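Iron aquisition yersiniabactin synthesis enzyme, YbtT (Escherichia coli, PDB 6BA9) probably hydrolyses acyl thioesters as a low-specificity type II thioesterase that maintains production of the metallophore yersiniabactin. Local coordinates at residues A[72-77]-A[101-106]. The protein carries 1 engineered substitution. Numbering follows the deposited sequence.
Sequences NELEAS and RLLEQR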
ATOM      1  N   ASN A  72       4.970  13.433   6.920  1.00 12.75           N
ATOM      2  CA  ASN A  72       4.896  14.874   7.163  1.00 13.21           C
ATOM      3  C   ASN A  72       3.514  15.406   6.857  1.00 14.50           C
ATOM      4  O   ASN A  72       2.960  16.190   7.635  1.00 13.21           O
ATOM      5  CB  ASN A  72       5.940  15.622   6.339  1.00 11.37           C
ATOM      6  CG  ASN A  72       7.360  15.315   6.780  1.00 13.66           C
ATOM      7  OD1 ASN A  72       7.580  14.595   7.750  1.00 13.23           O
ATOM      8  ND2 ASN A  72       8.318  15.813   6.039  1.00 16.31           N
ATOM      9  N   GLU A  73       2.919  14.965   5.750  1.00 11.94           N
ATOM     10  CA  GLU A  73       1.582  15.424   5.405  1.00 13.40           C
ATOM     11  C   GLU A  73       0.566  15.023   6.464  1.00 12.83           C
ATOM     12  O   GLU A  73      -0.279  15.835   6.862  1.00 14.61           O
ATOM     13  CB  GLU A  73       1.182  14.866   4.040  1.00 14.73           C
ATOM     14  CG  GLU A  73      -0.251  15.210   3.644  1.00 15.52           C
ATOM     15  CD  GLU A  73      -0.552  14.842   2.212  1.00 18.54           C
ATOM     16  OE1 GLU A  73       0.332  15.046   1.344  1.00 19.06           O
ATOM     17  OE2 GLU A  73      -1.666  14.335   1.962  1.00 16.94           O
ATOM     18  N   LEU A  74       0.627  13.781   6.933  1.00 13.00           N
ATOM     19  CA  LEU A  74      -0.324  13.314   7.933  1.00 13.35           C
ATOM     20  C   LEU A  74      -0.117  14.020   9.266  1.00 14.50           C
ATOM     21  O   LEU A  74      -1.088  14.373   9.931  1.00 16.42           O
ATOM     22  CB  LEU A  74      -0.252  11.793   8.068  1.00 14.05           C
ATOM     23  CG  LEU A  74      -0.668  11.036   6.804  1.00 13.64           C
ATOM     24  CD1 LEU A  74      -0.522   9.569   7.033  1.00 16.07           C
ATOM     25  CD2 LEU A  74      -2.080  11.352   6.388  1.00 15.93           C
ATOM     26  N   GLU A  75       1.136  14.235   9.675  1.00 13.25           N
ATOM     27  CA  GLU A  75       1.383  14.970  10.913  1.00 13.05           C
ATOM     28  C   GLU A  75       0.781  16.365  10.860  1.00 15.60           C
ATOM     29  O   GLU A  75       0.305  16.877  11.884  1.00 17.09           O
ATOM     30  CB  GLU A  75       2.885  15.028  11.181  1.00 12.96           C
ATOM     31  CG  GLU A  75       3.260  15.813  12.437  1.00 13.52           C
ATOM     32  CD  GLU A  75       4.726  15.732  12.803  1.00 15.68           C
ATOM     33  OE1 GLU A  75       5.569  15.341  11.962  1.00 13.89           O
ATOM     34  OE2 GLU A  75       5.043  16.083  13.974  1.00 17.97           O
ATOM     35  N   ALA A  76       0.822  17.004   9.689  1.00 14.47           N
ATOM     36  CA  ALA A  76       0.318  18.359   9.518  1.00 16.43           C
ATOM     37  C   ALA A  76      -1.199  18.408   9.429  1.00 20.07           C
ATOM     38  O   ALA A  76      -1.798  19.417   9.820  1.00 25.72           O
ATOM     39  CB  ALA A  76       0.911  18.969   8.249  1.00 17.05           C
ATOM     40  N   SER A  77      -1.840  17.344   8.931  1.00 19.76           N
ATOM     41  CA  SER A  77      -3.245  17.406   8.548  1.00 22.60           C
ATOM     42  C   SER A  77      -4.181  16.550   9.395  1.00 25.12           C
ATOM     43  O   SER A  77      -5.394  16.777   9.342  1.00 29.56           O
ATOM     44  CB  SER A  77      -3.413  17.006   7.075  1.00 25.58           C
ATOM     45  OG  SER A  77      -3.195  15.622   6.888  1.00 25.07           O
ATOM     46  N   ARG A 101       6.356   3.901  10.920  1.00 12.63           N
ATOM     47  CA  ARG A 101       7.599   4.001  11.689  1.00 14.67           C
ATOM     48  C   ARG A 101       7.872   5.449  12.073  1.00 15.34           C
ATOM     49  O   ARG A 101       8.137   5.756  13.243  1.00 17.41           O
ATOM     50  CB  ARG A 101       8.743   3.414  10.872  1.00 18.52           C
ATOM     51  CG  ARG A 101      10.129   3.438  11.498  1.00 27.65           C
ATOM     52  CD  ARG A 101      11.056   2.346  10.872  1.00 34.74           C
ATOM     53  NE  ARG A 101      12.450   2.769  10.936  1.00 42.00           N
ATOM     54  CZ  ARG A 101      13.305   2.802   9.913  1.00 42.69           C
ATOM     55  NH1 ARG A 101      12.946   2.404   8.699  1.00 41.55           N
ATOM     56  NH2 ARG A 101      14.551   3.226  10.117  1.00 45.62           N
ATOM     57  N   LEU A 102       7.777   6.363  11.106  1.00 14.13           N
ATOM     58  CA  LEU A 102       8.044   7.771  11.394  1.00 14.46           C
ATOM     59  C   LEU A 102       7.021   8.345  12.368  1.00 16.49           C
ATOM     60  O   LEU A 102       7.384   9.069  13.301  1.00 15.52           O
ATOM     61  CB  LEU A 102       8.048   8.579  10.094  1.00 14.19           C
ATOM     62  CG  LEU A 102       9.173   8.237   9.109  1.00 14.42           C
ATOM     63  CD1 LEU A 102       8.986   8.930   7.796  1.00 18.23           C
ATOM     64  CD2 LEU A 102      10.563   8.585   9.685  1.00 23.37           C
ATOM     65  N   LEU A 103       5.736   8.049  12.181  1.00 14.11           N
ATOM     66  CA  LEU A 103       4.703   8.614  13.041  1.00 15.13           C
ATOM     67  C   LEU A 103       4.811   8.085  14.463  1.00 18.94           C
ATOM     68  O   LEU A 103       4.643   8.841  15.435  1.00 18.29           O
ATOM     69  CB  LEU A 103       3.320   8.332  12.476  1.00 17.82           C
ATOM     70  CG  LEU A 103       3.047   9.048  11.165  1.00 15.43           C
ATOM     71  CD1 LEU A 103       1.674   8.638  10.696  1.00 18.36           C
ATOM     72  CD2 LEU A 103       3.137  10.558  11.295  1.00 16.95           C
ATOM     73  N   GLU A 104       5.087   6.789  14.603  1.00 17.62           N
ATOM     74  CA  GLU A 104       5.265   6.197  15.928  1.00 17.51           C
ATOM     75  C   GLU A 104       6.453   6.826  16.641  1.00 17.63           C
ATOM     76  O   GLU A 104       6.353   7.185  17.827  1.00 19.67           O
ATOM     77  CB  GLU A 104       5.441   4.675  15.782  1.00 19.07           C
ATOM     78  CG  GLU A 104       5.473   3.906  17.068  1.00 22.42           C
ATOM     79  CD  GLU A 104       5.510   2.408  16.801  1.00 20.11           C
ATOM     80  OE1 GLU A 104       4.714   1.929  15.960  1.00 20.96           O
ATOM     81  OE2 GLU A 104       6.364   1.751  17.403  1.00 21.48           O
ATOM     82  N   GLN A 105       7.580   6.997  15.931  1.00 17.41           N
ATOM     83  CA  GLN A 105       8.778   7.602  16.509  1.00 20.20           C
ATOM     84  C   GLN A 105       8.515   9.029  16.958  1.00 21.05           C
ATOM     85  O   GLN A 105       9.104   9.502  17.943  1.00 21.49           O
ATOM     86  CB  GLN A 105       9.902   7.639  15.481  1.00 21.66           C
ATOM     87  CG  GLN A 105      10.511   6.313  15.090  1.00 33.12           C
ATOM     88  CD  GLN A 105      11.407   6.458  13.868  1.00 29.52           C
ATOM     89  OE1 GLN A 105      11.531   7.549  13.298  1.00 39.58           O
ATOM     90  NE2 GLN A 105      12.030   5.364  13.457  1.00 41.59           N
ATOM     91  N   ARG A 106       7.691   9.756  16.218  1.00 16.95           N
ATOM     92  CA  ARG A 106       7.382  11.137  16.566  1.00 17.59           C
ATOM     93  C   ARG A 106       6.384  11.258  17.713  1.00 21.13           C
ATOM     94  O   ARG A 106       6.037  12.386  18.087  1.00 21.17           O
ATOM     95  CB  ARG A 106       6.811  11.847  15.326  1.00 16.18           C
ATOM     96  CG  ARG A 106       7.834  12.067  14.221  1.00 16.84           C
ATOM     97  CD  ARG A 106       7.181  12.517  12.907  1.00 14.87           C
ATOM     98  NE  ARG A 106       8.143  12.433  11.805  1.00 16.35           N
ATOM     99  CZ  ARG A 106       7.883  12.782  10.547  1.00 14.04           C
ATOM    100  NH1 ARG A 106       6.689  13.254  10.197  1.00 15.34           N
ATOM    101  NH2 ARG A 106       8.826  12.640   9.635  1.00 17.56           N
TER
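The guanidinium of Arg106 presents its edge to Asn72 and has CB of Leu102, from the last turn of the helix that Arg106 follows, 3.9 Å above one face and displaced to one side of the group. OD1 of Asn72 sits at that edge near the plane, while OE1 of Glu75 comes in obliquely. The grip on the amide is end-on: NH1 and NH2 of Arg106 both donate to the one oxygen, Asn72 OD1, at 2.9 and 3.0 Å. Sharing a single acceptor bends both bonds, with N-H...O angles near 135°, and the amide and guanidinium planes are turned 30° apart. The second bond, from NH2, runs nearly along the C=O of the amide.

NH1 does double duty, since NH1 of Arg106 also reaches Glu75 OE1 at 3.0 Å in a salt bridge whose hydrogen bond is weak. Glu75 OE1 also lies 3.4 Å from Arg106 CD, against the aliphatic part of the arginine. Glu75 gets there because its CG is anti to the backbone N (chi1 178°) and the rest of the chain is extended; Arg106, extended from CG to NE, spans the gap from the other side. Asn72 and Glu75, three residues apart and so on one side of the helix, supply the two acceptors, and the carboxylate probably offsets the charge of the guanidinium.

Beneath these polar groups the contact turns apolar: Leu74 CD1 meets Leu103 CD1 at 4.4 Å, and both leucines also rest on Leu86 of strand 84-89. Polar outside and leucine inside, the contact joins the C-terminal ends of helices 63-77 and 91-105; these helices, before and after strand 84-89, pack side by side on one face of the sheet in the alpha/beta-hydrolase fold of the thioesterase family.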